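Local coordinates for putative diguanylate cyclase (GGDEF) with PAS/PAC domain (Rhodopseudomonas palustris, PDB 3LIF), which probably makes cyclic di-GMP from two molecules of GTP as a membrane-bound signalling enzyme, and is represented here by its extracellular PDC-fold sensor domain, at residues Ser23-Ala28 and Ala223-Ser228; Ser71-Leu76 and Gly143-Thr148; Arg102-Asn107 and Val129-Leu134; Ile169-Ser174 and Leu232-Ala237. One frame throughout, in Å; residues are numbered along the deposited sequence.

The four contacts fall in two successive modules of the extracellular sensor, each a five-stranded antiparallel sheet of strand order 2-1-5-4-3, and the long helix 5-47 runs past both. Interactions 2 and 3 share the first sheet, their centres 10 Å apart, and meet where strands 126-135 and 141-149 pair. Interactions 1 and 4 lie in the second sheet, centres 7 Å apart, joined through strands 219-226 and 232-239. The two pairs are 24 to 26 Å apart between centres and do not touch. Interaction 1 closes a loop that encloses interactions 2 and 3, whereas interaction 4 follows them along the chain. The N-terminal helix thus packs also on the second module in sequence of a double PDC sensor.

Interaction 1: Ser23-Ala28 and Ala223-Ser228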
loop_
_atom_site.group_PDB
_atom_site.type_symbol
_atom_site.label_atom_id
_atom_site.label_comp_id
_atom_site.label_asym_id
_atom_site.label_seq_id
_atom_site.Cartn_x
_atom_site.Cartn_y
_atom_site.Cartn_z
ATOM N N SER A 23 0.636 -15.524 4.280
ATOM C CA SER A 23 0.593 -14.637 5.429
ATOM C C SER A 23 0.789 -13.166 5.068
ATOM O O SER A 23 0.091 -12.308 5.569
ATOM C CB SER A 23 1.682 -15.020 6.406
ATOM O OG SER A 23 1.322 -16.212 7.011
ATOM N N LEU A 24 1.792 -12.877 4.239
ATOM C CA LEU A 24 2.053 -11.520 3.800
ATOM C C LEU A 24 0.802 -10.932 3.094
ATOM O O LEU A 24 0.464 -9.804 3.325
ATOM C CB LEU A 24 3.318 -11.475 2.930
ATOM C CG LEU A 24 4.631 -11.920 3.605
ATOM C CD1 LEU A 24 5.821 -12.020 2.648
ATOM C CD2 LEU A 24 5.039 -11.030 4.737
ATOM N N ALA A 25 0.111 -11.707 2.272
ATOM C CA ALA A 25 -1.040 -11.198 1.538
ATOM C C ALA A 25 -2.159 -10.803 2.518
ATOM O O ALA A 25 -2.815 -9.765 2.383
ATOM C CB ALA A 25 -1.532 -12.228 0.576
ATOM N N GLU A 26 -2.359 -11.628 3.530
ATOM C CA GLU A 26 -3.365 -11.315 4.528
ATOM C C GLU A 26 -3.023 -10.139 5.365
ATOM O O GLU A 26 -3.869 -9.328 5.715
ATOM C CB GLU A 26 -3.605 -12.489 5.449
ATOM C CG GLU A 26 -4.351 -13.550 4.737
ATOM C CD GLU A 26 -4.967 -14.472 5.725
ATOM O OE1 GLU A 26 -6.226 -14.578 5.723
ATOM O OE2 GLU A 26 -4.189 -15.059 6.544
ATOM N N HIS A 27 -1.786 -10.070 5.754
ATOM C CA HIS A 27 -1.391 -8.893 6.461
ATOM C C HIS A 27 -1.773 -7.627 5.645
ATOM O O HIS A 27 -2.196 -6.604 6.233
ATOM C CB HIS A 27 0.079 -8.947 6.647
ATOM C CG HIS A 27 0.616 -7.763 7.329
ATOM N ND1 HIS A 27 1.162 -6.702 6.644
ATOM C CD2 HIS A 27 0.758 -7.485 8.642
ATOM C CE1 HIS A 27 1.615 -5.814 7.507
ATOM N NE2 HIS A 27 1.387 -6.265 8.727
ATOM N N ALA A 28 -1.618 -7.683 4.308
ATOM C CA ALA A 28 -1.887 -6.510 3.503
ATOM C C ALA A 28 -3.371 -6.336 3.588
ATOM O O ALA A 28 -3.861 -5.271 3.988
ATOM C CB ALA A 28 -1.450 -6.678 2.067
ATOM N N ALA A 223 8.206 -16.413 -4.450
ATOM C CA ALA A 223 6.814 -16.772 -4.356
ATOM C C ALA A 223 6.054 -15.438 -4.334
ATOM O O ALA A 223 6.507 -14.468 -3.691
ATOM C CB ALA A 223 6.567 -17.544 -3.095
ATOM N N TYR A 224 4.926 -15.400 -5.048
ATOM C CA TYR A 224 4.068 -14.238 -5.093
ATOM C C TYR A 224 2.635 -14.651 -4.972
ATOM O O TYR A 224 2.259 -15.766 -5.320
ATOM C CB TYR A 224 4.198 -13.530 -6.420
ATOM C CG TYR A 224 3.562 -14.280 -7.567
ATOM C CD1 TYR A 224 2.212 -14.133 -7.831
ATOM C CD2 TYR A 224 4.327 -15.176 -8.396
ATOM C CE1 TYR A 224 1.608 -14.799 -8.900
ATOM C CE2 TYR A 224 3.756 -15.849 -9.466
ATOM C CZ TYR A 224 2.380 -15.651 -9.705
ATOM O OH TYR A 224 1.723 -16.269 -10.731
ATOM N N ARG A 225 1.830 -13.703 -4.536
ATOM C CA ARG A 225 0.402 -13.889 -4.377
ATOM C C ARG A 225 -0.411 -12.565 -4.444
ATOM O O ARG A 225 -0.114 -11.584 -3.736
ATOM C CB ARG A 225 0.132 -14.598 -3.034
ATOM C CG ARG A 225 -1.326 -14.947 -2.836
ATOM C CD ARG A 225 -1.572 -15.536 -1.501
ATOM N NE ARG A 225 -0.627 -16.626 -1.236
ATOM C CZ ARG A 225 -0.879 -17.928 -1.445
ATOM N NH1 ARG A 225 -2.045 -18.327 -1.924
ATOM N NH2 ARG A 225 0.043 -18.829 -1.167
ATOM N N ARG A 226 -1.435 -12.535 -5.296
ATOM C CA ARG A 226 -2.381 -11.400 -5.293
ATOM C C ARG A 226 -2.905 -11.222 -3.894
ATOM O O ARG A 226 -3.210 -12.211 -3.222
ATOM C CB ARG A 226 -3.565 -11.624 -6.203
ATOM C CG ARG A 226 -3.179 -11.422 -7.617
ATOM C CD ARG A 226 -4.393 -11.125 -8.484
ATOM N NE ARG A 226 -4.030 -11.158 -9.902
ATOM C CZ ARG A 226 -3.550 -10.121 -10.599
ATOM N NH1 ARG A 226 -3.267 -10.293 -11.861
ATOM N NH2 ARG A 226 -3.343 -8.934 -10.060
ATOM N N VAL A 227 -2.998 -9.970 -3.464
ATOM C CA VAL A 227 -3.536 -9.638 -2.188
ATOM C C VAL A 227 -5.084 -9.607 -2.239
ATOM O O VAL A 227 -5.739 -8.850 -2.942
ATOM C CB VAL A 227 -3.012 -8.283 -1.756
ATOM C CG1 VAL A 227 -3.875 -7.689 -0.580
ATOM C CG2 VAL A 227 -1.555 -8.369 -1.472
ATOM N N SER A 228 -5.689 -10.450 -1.459
ATOM C CA SER A 228 -7.124 -10.452 -1.488
ATOM C C SER A 228 -7.792 -9.053 -1.225
ATOM O O SER A 228 -7.435 -8.338 -0.275
ATOM C CB SER A 228 -7.632 -11.528 -0.541
ATOM O OG SER A 228 -8.947 -11.199 -0.235
#
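Ala28 and Val227 make the closest approach of this contact: the methyl CB of Ala28 faces both branches of the valine, 3.7 Å from Val227 CG1 and 3.9 Å from Val227 CG2. With CG1 anti to its backbone N (chi1 164°), Val227 also lays that branch against the main chain of the helix, 3.8 Å from Ala25 O. One turn earlier, Ala25 directs its CB toward the strand and meets the aliphatic part of Arg225, with Arg225 CD 3.9 Å from Ala25 CB. Two alanines on one flank of the helix let its backbone come close, and the Ala25 and Val227 CA atoms are 4.7 Å apart. The long N-terminal helix 5-47 here packs across the second sheet of the PDC fold, at the point where strand 219-226 turns toward strand 232-239. The guanidinium of Arg225 continues along the same helix: NE bonds Ser21 OG and NH2 bonds Arg18 O, which holds the side chain so that CD faces Ala25. Beyond Val227, Ser228 O is hydrogen-bonded to Thr29 OG1, so the loop is fastened to the helix as well. Val227 in turn rests on Leu232 and Val234 of strand 232-239.

Interaction 2: Ser71-Leu76 and Gly143-Thr148; sequences SDVAIL and GVVVAT
Asp72 OD1 takes two bonds from Thr148: the hydroxyl OG1 donates to it at 2.7 Å, on the syn lone pair, while Thr148 N reaches it in a weak bond of 3.5 Å. The main bond of that amide runs to Asp72 O. Asp72 CG stands between its own backbone N and carbonyl carbon (chi1 56°), a setting that brings the carboxylate across to Thr148. A water donates to Asp72 OD2, and Thr122 OG1 also bonds OD2. With an alanine here, the hydroxyls of Thr148 and Thr122 would probably lose the carboxylate whose two oxygens they bond, and the threonine side chain of the facing strand would be freer to turn. A methylpentanediol molecule, probably from the crystallisation liquor, lies close to the Thr148 side chain.

Farther along, the strands pair antiparallel at 168°. Ala74 and Val146 form a hydrogen-bonded pair, with Ala74 N 2.8 Å from Val146 O, and Leu76 N bonds Val144 O at 2.9 Å. On one face Val73 and Ile75 lie alongside Val145, pointing the same way; Val145 CG1 is 3.9 Å from Val73 CG1 and 3.7 Å from Ile75 CD1.

These are two central strands of the first PDC sheet, flanked by strands 82-85 and 126-135. Ile42 of helix 5-47 packs on Val73, Ile75 and Val145, while Tyr100 of helix 99-106 meets Leu76, Val144 and Val146 on the opposite face.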
loop_
_atom_site.group_PDB
_atom_site.type_symbol
_atom_site.label_atom_id
_atom_site.label_comp_id
_atom_site.label_asym_id
_atom_site.label_seq_id
_atom_site.Cartn_x
_atom_site.Cartn_y
_atom_site.Cartn_z
ATOM N N SER A 71 0.108 7.675 8.031
ATOM C CA SER A 71 0.934 8.737 8.608
ATOM C C SER A 71 0.082 9.913 9.002
ATOM O O SER A 71 0.349 10.536 9.977
ATOM C CB SER A 71 1.937 9.242 7.591
ATOM O OG SER A 71 2.972 8.285 7.445
ATOM N N ASP A 72 -0.919 10.235 8.198
ATOM C CA ASP A 72 -1.701 11.434 8.390
ATOM C C ASP A 72 -2.985 11.334 7.593
ATOM O O ASP A 72 -3.136 10.405 6.770
ATOM C CB ASP A 72 -0.917 12.663 8.011
ATOM C CG ASP A 72 -0.402 12.591 6.614
ATOM O OD1 ASP A 72 -1.018 11.836 5.802
ATOM O OD2 ASP A 72 0.621 13.270 6.337
ATOM N N VAL A 73 -3.921 12.243 7.863
ATOM C CA VAL A 73 -5.257 12.199 7.243
ATOM C C VAL A 73 -5.756 13.606 6.878
ATOM O O VAL A 73 -5.559 14.596 7.630
ATOM C CB VAL A 73 -6.293 11.597 8.224
ATOM C CG1 VAL A 73 -7.655 11.475 7.556
ATOM C CG2 VAL A 73 -5.786 10.264 8.705
ATOM N N ALA A 74 -6.424 13.742 5.752
ATOM C CA ALA A 74 -6.876 15.064 5.496
ATOM C C ALA A 74 -8.201 15.019 4.778
ATOM O O ALA A 74 -8.571 13.973 4.220
ATOM C CB ALA A 74 -5.829 15.909 4.766
ATOM N N ILE A 75 -8.904 16.167 4.862
ATOM C CA ILE A 75 -10.126 16.406 4.168
ATOM C C ILE A 75 -9.968 17.487 3.088
ATOM O O ILE A 75 -9.300 18.507 3.310
ATOM C CB ILE A 75 -11.151 16.901 5.136
ATOM C CG1 ILE A 75 -11.094 16.035 6.389
ATOM C CG2 ILE A 75 -12.558 16.845 4.449
ATOM C CD1 ILE A 75 -11.901 14.734 6.276
ATOM N N LEU A 76 -10.591 17.236 1.945
ATOM C CA LEU A 76 -10.737 18.175 0.866
ATOM C C LEU A 76 -12.222 18.321 0.597
ATOM O O LEU A 76 -12.951 17.270 0.534
ATOM C CB LEU A 76 -10.126 17.611 -0.420
ATOM C CG LEU A 76 -8.639 17.270 -0.542
ATOM C CD1 LEU A 76 -8.341 16.918 -2.001
ATOM C CD2 LEU A 76 -7.679 18.345 -0.009
ATOM N N GLY A 143 -16.456 16.090 -1.446
ATOM C CA GLY A 143 -14.932 16.119 -1.278
ATOM C C GLY A 143 -14.556 14.682 -0.952
ATOM O O GLY A 143 -14.941 13.755 -1.705
ATOM N N VAL A 144 -13.677 14.436 0.000
ATOM C CA VAL A 144 -12.498 13.561 -0.141
ATOM C C VAL A 144 -11.822 13.450 1.206
ATOM O O VAL A 144 -11.540 14.507 1.816
ATOM C CB VAL A 144 -11.538 13.745 -1.317
ATOM C CG1 VAL A 144 -10.407 12.776 -1.117
ATOM C CG2 VAL A 144 -12.202 13.369 -2.630
ATOM N N VAL A 145 -11.666 12.218 1.730
ATOM C CA VAL A 145 -10.676 11.967 2.828
ATOM C C VAL A 145 -9.549 11.224 2.152
ATOM O O VAL A 145 -9.814 10.268 1.383
ATOM C CB VAL A 145 -11.060 10.877 3.857
ATOM C CG1 VAL A 145 -10.793 11.321 5.259
ATOM C CG2 VAL A 145 -12.423 10.270 3.618
ATOM N N VAL A 146 -8.319 11.565 2.490
ATOM C CA VAL A 146 -7.150 10.930 1.909
ATOM C C VAL A 146 -6.306 10.646 3.113
ATOM O O VAL A 146 -6.233 11.512 4.003
ATOM C CB VAL A 146 -6.158 11.970 1.273
ATOM C CG1 VAL A 146 -5.417 11.395 0.066
ATOM C CG2 VAL A 146 -6.791 13.334 1.030
ATOM N N ALA A 147 -5.584 9.536 3.117
ATOM C CA ALA A 147 -4.585 9.353 4.157
ATOM C C ALA A 147 -3.358 8.707 3.553
ATOM O O ALA A 147 -3.452 7.942 2.555
ATOM C CB ALA A 147 -5.125 8.537 5.287
ATOM N N THR A 148 -2.210 9.049 4.114
ATOM C CA THR A 148 -0.960 8.565 3.574
ATOM C C THR A 148 -0.592 7.206 4.152
ATOM O O THR A 148 -0.585 7.012 5.379
ATOM C CB THR A 148 0.180 9.490 3.961
ATOM O OG1 THR A 148 -0.116 10.784 3.462
ATOM C CG2 THR A 148 1.444 8.997 3.345
HETATM O O HOH W 1 1.645 12.493 3.826
#

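Interaction 3: Arg102-Asn107 and Val129-Leu134; sequences RYHRAN and VVSRRL
Extended through its first two torsions, with CG anti to the backbone N (chi1 -179°), Arg133 reaches along the end of the helix to His104, whose own CG is turned beside its backbone N (chi1 -68°) and brings the imidazole back over the strand. The two side chains run antiparallel alongside one another: the CB atoms of His104 and Arg133 are 3.9 Å apart, and the ring and guanidinium planes stand almost perpendicular. One face of the His104 ring lies over the strand backbone, with Arg133 N 3.6 Å above the ring plane near its centre.

Arg133 NE donates to His104 O at 3.1 Å, nearly in line with the carbonyl, and makes a weak bond to Asn107 O. The C-terminal end of the helix, with its partial negative charge, would probably favour a cationic group here. Arg133 NH1 forms a salt bridge with Glu135. A leucine in place of Arg133 would probably leave Glu135 without its mate and the carbonyl of His104 without this donor, making the helix end less firmly held.

Helix 102-106 crosses strand 129-134 at -33°, the axes 8.1 Å apart, on one side of the first PDC sheet. There His104 packs on Val144 of strand 141-149 and Leu113 of strand 113-119; on the other side of the sheet Val130 and Arg132 meet Leu39 of helix 5-47.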
loop_
_atom_site.group_PDB
_atom_site.type_symbol
_atom_site.label_atom_id
_atom_site.label_comp_id
_atom_site.label_asym_id
_atom_site.label_seq_id
_atom_site.Cartn_x
_atom_site.Cartn_y
_atom_site.Cartn_z
ATOM N N ARG A 102 -9.914 14.134 -8.472
ATOM C CA ARG A 102 -10.677 14.010 -9.695
ATOM C C ARG A 102 -11.451 12.679 -9.746
ATOM O O ARG A 102 -12.587 12.649 -10.171
ATOM C CB ARG A 102 -9.788 14.236 -10.936
ATOM C CG ARG A 102 -9.657 15.740 -11.223
ATOM C CD ARG A 102 -8.745 16.147 -12.332
ATOM N NE ARG A 102 -7.374 15.804 -11.988
ATOM C CZ ARG A 102 -6.754 14.716 -12.472
ATOM N NH1 ARG A 102 -7.418 13.901 -13.293
ATOM N NH2 ARG A 102 -5.482 14.434 -12.160
ATOM N N TYR A 103 -10.857 11.579 -9.310
ATOM C CA TYR A 103 -11.540 10.327 -9.460
ATOM C C TYR A 103 -12.816 10.257 -8.580
ATOM O O TYR A 103 -13.901 9.866 -9.038
ATOM C CB TYR A 103 -10.579 9.195 -9.173
ATOM C CG TYR A 103 -11.260 7.854 -9.081
ATOM C CD1 TYR A 103 -11.853 7.447 -7.877
ATOM C CD2 TYR A 103 -11.336 6.989 -10.187
ATOM C CE1 TYR A 103 -12.510 6.221 -7.765
ATOM C CE2 TYR A 103 -11.987 5.755 -10.091
ATOM C CZ TYR A 103 -12.575 5.369 -8.867
ATOM O OH TYR A 103 -13.222 4.138 -8.702
ATOM N N HIS A 104 -12.729 10.680 -7.326
ATOM C CA HIS A 104 -13.922 10.622 -6.536
ATOM C C HIS A 104 -15.004 11.568 -6.946
ATOM O O HIS A 104 -16.183 11.308 -6.654
ATOM C CB HIS A 104 -13.597 10.800 -5.072
ATOM C CG HIS A 104 -12.828 9.645 -4.525
ATOM N ND1 HIS A 104 -11.635 9.786 -3.841
ATOM C CD2 HIS A 104 -13.026 8.316 -4.665
ATOM C CE1 HIS A 104 -11.154 8.596 -3.530
ATOM N NE2 HIS A 104 -11.974 7.688 -4.028
ATOM N N ARG A 105 -14.637 12.701 -7.564
ATOM C CA ARG A 105 -15.653 13.641 -7.977
ATOM C C ARG A 105 -16.405 13.063 -9.183
ATOM O O ARG A 105 -17.559 13.352 -9.408
ATOM C CB ARG A 105 -15.050 14.975 -8.351
ATOM C CG ARG A 105 -16.095 15.999 -8.789
ATOM C CD ARG A 105 -15.483 17.300 -9.154
ATOM N NE ARG A 105 -14.493 17.123 -10.203
ATOM C CZ ARG A 105 -13.579 18.039 -10.551
ATOM N NH1 ARG A 105 -13.500 19.206 -9.913
ATOM N NH2 ARG A 105 -12.710 17.761 -11.516
ATOM N N ALA A 106 -15.734 12.237 -9.956
ATOM C CA ALA A 106 -16.356 11.696 -11.119
ATOM C C ALA A 106 -17.148 10.401 -10.874
ATOM O O ALA A 106 -18.041 10.119 -11.648
ATOM C CB ALA A 106 -15.317 11.476 -12.186
ATOM N N ASN A 107 -16.813 9.596 -9.858
ATOM C CA ASN A 107 -17.428 8.266 -9.665
ATOM C C ASN A 107 -18.033 8.093 -8.301
ATOM O O ASN A 107 -17.363 8.312 -7.292
ATOM C CB ASN A 107 -16.413 7.146 -9.819
ATOM C CG ASN A 107 -15.543 7.313 -11.025
ATOM O OD1 ASN A 107 -14.604 8.112 -11.023
ATOM N ND2 ASN A 107 -15.816 6.540 -12.058
ATOM N N VAL A 129 -0.967 6.660 -1.143
ATOM C CA VAL A 129 -2.015 7.289 -0.424
ATOM C C VAL A 129 -3.280 6.535 -0.718
ATOM O O VAL A 129 -3.402 5.892 -1.784
ATOM C CB VAL A 129 -2.095 8.760 -0.915
ATOM C CG1 VAL A 129 -3.473 9.139 -1.460
ATOM C CG2 VAL A 129 -1.591 9.652 0.115
ATOM N N VAL A 130 -4.244 6.670 0.183
ATOM C CA VAL A 130 -5.461 5.876 0.137
ATOM C C VAL A 130 -6.595 6.895 0.359
ATOM O O VAL A 130 -6.384 7.920 1.088
ATOM C CB VAL A 130 -5.338 4.854 1.309
ATOM C CG1 VAL A 130 -5.913 5.398 2.651
ATOM C CG2 VAL A 130 -5.833 3.502 0.938
ATOM N N SER A 131 -7.758 6.704 -0.282
ATOM C CA SER A 131 -8.756 7.768 -0.228
ATOM C C SER A 131 -10.198 7.318 -0.459
ATOM O O SER A 131 -10.467 6.328 -1.153
ATOM C CB SER A 131 -8.384 8.898 -1.239
ATOM O OG SER A 131 -8.678 8.543 -2.595
ATOM N N ARG A 132 -11.137 8.089 0.096
ATOM C CA ARG A 132 -12.577 7.773 -0.043
ATOM C C ARG A 132 -13.419 8.997 -0.399
ATOM O O ARG A 132 -13.190 10.103 0.121
ATOM C CB ARG A 132 -13.128 6.981 1.198
ATOM C CG ARG A 132 -13.289 5.484 0.888
ATOM C CD ARG A 132 -13.512 4.532 2.108
ATOM N NE ARG A 132 -14.934 4.178 2.193
ATOM C CZ ARG A 132 -15.736 4.497 1.197
ATOM N NH1 ARG A 132 -15.183 5.108 0.136
ATOM N NH2 ARG A 132 -17.021 4.202 1.232
ATOM N N ARG A 133 -14.385 8.816 -1.284
ATOM C CA ARG A 133 -15.353 9.871 -1.605
ATOM C C ARG A 133 -16.252 10.318 -0.448
ATOM O O ARG A 133 -16.957 9.472 0.109
ATOM C CB ARG A 133 -16.277 9.361 -2.671
ATOM C CG ARG A 133 -17.309 10.347 -3.105
ATOM C CD ARG A 133 -18.420 9.622 -3.828
ATOM N NE ARG A 133 -18.611 10.208 -5.135
ATOM C CZ ARG A 133 -19.721 10.820 -5.526
ATOM N NH1 ARG A 133 -20.757 10.899 -4.669
ATOM N NH2 ARG A 133 -19.759 11.353 -6.754
ATOM N N LEU A 134 -16.246 11.617 -0.083
ATOM C CA LEU A 134 -17.239 12.217 0.872
ATOM C C LEU A 134 -18.581 12.539 0.220
ATOM O O LEU A 134 -18.652 12.847 -0.980
ATOM C CB LEU A 134 -16.708 13.491 1.455
ATOM C CG LEU A 134 -15.403 13.212 2.162
ATOM C CD1 LEU A 134 -14.936 14.490 2.794
ATOM C CD2 LEU A 134 -15.570 12.049 3.195
#

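Interaction 4: Ile169-Ser174 and Leu232-Ala237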
loop_
_atom_site.group_PDB
_atom_site.type_symbol
_atom_site.label_atom_id
_atom_site.label_comp_id
_atom_site.label_asym_id
_atom_site.label_seq_id
_atom_site.Cartn_x
_atom_site.Cartn_y
_atom_site.Cartn_z
ATOM N N ILE A 169 11.341 -8.992 0.588
ATOM C CA ILE A 169 9.887 -8.937 0.484
ATOM C C ILE A 169 9.426 -7.691 -0.203
ATOM O O ILE A 169 9.953 -6.618 0.073
ATOM C CB ILE A 169 9.264 -8.988 1.836
ATOM C CG1 ILE A 169 9.695 -10.294 2.488
ATOM C CG2 ILE A 169 7.778 -8.908 1.724
ATOM C CD1 ILE A 169 8.888 -10.674 3.678
ATOM N N SER A 170 8.433 -7.806 -1.072
ATOM C CA SER A 170 7.892 -6.603 -1.714
ATOM C C SER A 170 6.413 -6.505 -1.614
ATOM O O SER A 170 5.688 -7.542 -1.621
ATOM C CB SER A 170 8.207 -6.594 -3.184
ATOM O OG SER A 170 9.587 -6.549 -3.288
ATOM N N LEU A 171 5.946 -5.263 -1.597
ATOM C CA LEU A 171 4.530 -5.033 -1.731
ATOM C C LEU A 171 4.357 -4.238 -2.997
ATOM O O LEU A 171 4.913 -3.154 -3.113
ATOM C CB LEU A 171 4.009 -4.271 -0.528
ATOM C CG LEU A 171 2.536 -3.872 -0.639
ATOM C CD1 LEU A 171 1.661 -5.046 -0.727
ATOM C CD2 LEU A 171 2.085 -2.975 0.482
ATOM N N LEU A 172 3.627 -4.788 -3.963
ATOM C CA LEU A 172 3.422 -4.080 -5.212
ATOM C C LEU A 172 1.968 -3.867 -5.589
ATOM O O LEU A 172 1.052 -4.522 -5.062
ATOM C CB LEU A 172 4.162 -4.724 -6.387
ATOM C CG LEU A 172 5.619 -5.105 -6.127
ATOM C CD1 LEU A 172 5.739 -6.663 -5.999
ATOM C CD2 LEU A 172 6.515 -4.573 -7.214
ATOM N N HIS A 173 1.758 -2.912 -6.492
ATOM C CA HIS A 173 0.428 -2.693 -6.962
ATOM C C HIS A 173 0.258 -3.713 -8.065
ATOM O O HIS A 173 1.218 -4.073 -8.810
ATOM C CB HIS A 173 0.276 -1.306 -7.529
ATOM C CG HIS A 173 -1.124 -0.966 -7.894
ATOM N ND1 HIS A 173 -1.713 -1.409 -9.068
ATOM C CD2 HIS A 173 -2.060 -0.209 -7.250
ATOM C CE1 HIS A 173 -2.953 -0.933 -9.132
ATOM N NE2 HIS A 173 -3.198 -0.231 -8.027
ATOM N N SER A 174 -0.963 -4.203 -8.173
ATOM C CA SER A 174 -1.303 -5.055 -9.271
ATOM C C SER A 174 -0.721 -4.601 -10.634
ATOM O O SER A 174 -0.442 -5.416 -11.477
ATOM C CB SER A 174 -2.795 -5.098 -9.341
ATOM O OG SER A 174 -3.130 -5.738 -10.514
ATOM N N LEU A 232 -3.224 -5.290 -5.029
ATOM C CA LEU A 232 -1.834 -5.335 -4.567
ATOM C C LEU A 232 -1.291 -6.759 -4.792
ATOM O O LEU A 232 -2.069 -7.692 -4.905
ATOM C CB LEU A 232 -1.784 -4.970 -3.086
ATOM C CG LEU A 232 -2.379 -3.595 -2.788
ATOM C CD1 LEU A 232 -2.413 -3.288 -1.290
ATOM C CD2 LEU A 232 -1.557 -2.509 -3.497
ATOM N N VAL A 233 0.015 -6.928 -4.855
ATOM C CA VAL A 233 0.611 -8.252 -4.922
ATOM C C VAL A 233 1.705 -8.290 -3.869
ATOM O O VAL A 233 2.317 -7.273 -3.593
ATOM C CB VAL A 233 1.280 -8.448 -6.274
ATOM C CG1 VAL A 233 1.754 -9.897 -6.455
ATOM C CG2 VAL A 233 0.303 -8.080 -7.351
ATOM N N VAL A 234 1.973 -9.433 -3.264
ATOM C CA VAL A 234 3.133 -9.472 -2.368
ATOM C C VAL A 234 4.086 -10.445 -2.974
ATOM O O VAL A 234 3.640 -11.401 -3.642
ATOM C CB VAL A 234 2.776 -9.998 -0.989
ATOM C CG1 VAL A 234 2.000 -8.955 -0.217
ATOM C CG2 VAL A 234 1.947 -11.291 -1.126
ATOM N N THR A 235 5.384 -10.238 -2.765
ATOM C CA THR A 235 6.352 -11.250 -3.200
ATOM C C THR A 235 7.338 -11.537 -2.077
ATOM O O THR A 235 7.663 -10.614 -1.358
ATOM C CB THR A 235 7.141 -10.762 -4.402
ATOM O OG1 THR A 235 7.979 -9.658 -4.011
ATOM C CG2 THR A 235 6.204 -10.332 -5.562
ATOM N N VAL A 236 7.783 -12.799 -1.914
ATOM C CA VAL A 236 8.896 -13.177 -1.009
ATOM C C VAL A 236 9.919 -13.886 -1.834
ATOM O O VAL A 236 9.571 -14.790 -2.582
ATOM C CB VAL A 236 8.570 -14.332 -0.042
ATOM C CG1 VAL A 236 9.168 -14.056 1.290
ATOM C CG2 VAL A 236 7.144 -14.604 0.095
ATOM N N ALA A 237 11.189 -13.573 -1.623
ATOM C CA ALA A 237 12.269 -14.241 -2.349
ATOM C C ALA A 237 13.440 -14.567 -1.443
ATOM O O ALA A 237 13.648 -13.905 -0.429
ATOM C CB ALA A 237 12.735 -13.394 -3.471
#
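Leu232 starts its strand by folding over the carbonyl of Leu172: Leu232 CB is 3.5 Å and Leu232 CD2 3.6 Å from Leu172 O. The CD2 branch goes on to the backbone of His173. On the facing strand the imidazole of His173 is turned to a local partner, its ND1 bonding Asp175 N.

Thr235 carries the other end. Its OG1 stands between the backbone N and the carbonyl carbon (chi1 67°), which places it beside Ser170 and frees the methyl for an apolar neighbour. Thr235 CG2 meets Leu172 CD1 at 3.7 Å, the two side chains set nearly perpendicular to each other. Between these two, Val233 spreads its CG2 branch over the turn beyond the partner strand, 3.9 Å from Ser174 CA.

Both hydrogen-bonded pairs of this antiparallel pairing are complete: Ser170 with Thr235 and Leu172 with Val233 each exchange two backbone bonds, the straightest running from Leu172 N to Val233 O at 2.8 Å. The face carrying Ile169, Leu171, Val234 and Val236 is covered by Leu24 and Leu20 of helix 5-47 and by Tyr158 and Phe154 of helix 151-158; Leu196, Phe197 and Leu201 of helix 195-203 cover the other. Backbone amides and carbonyls thus make all the hydrogen bonds between these two strands, while the side chains pack each face of the sheet against its flanking helices.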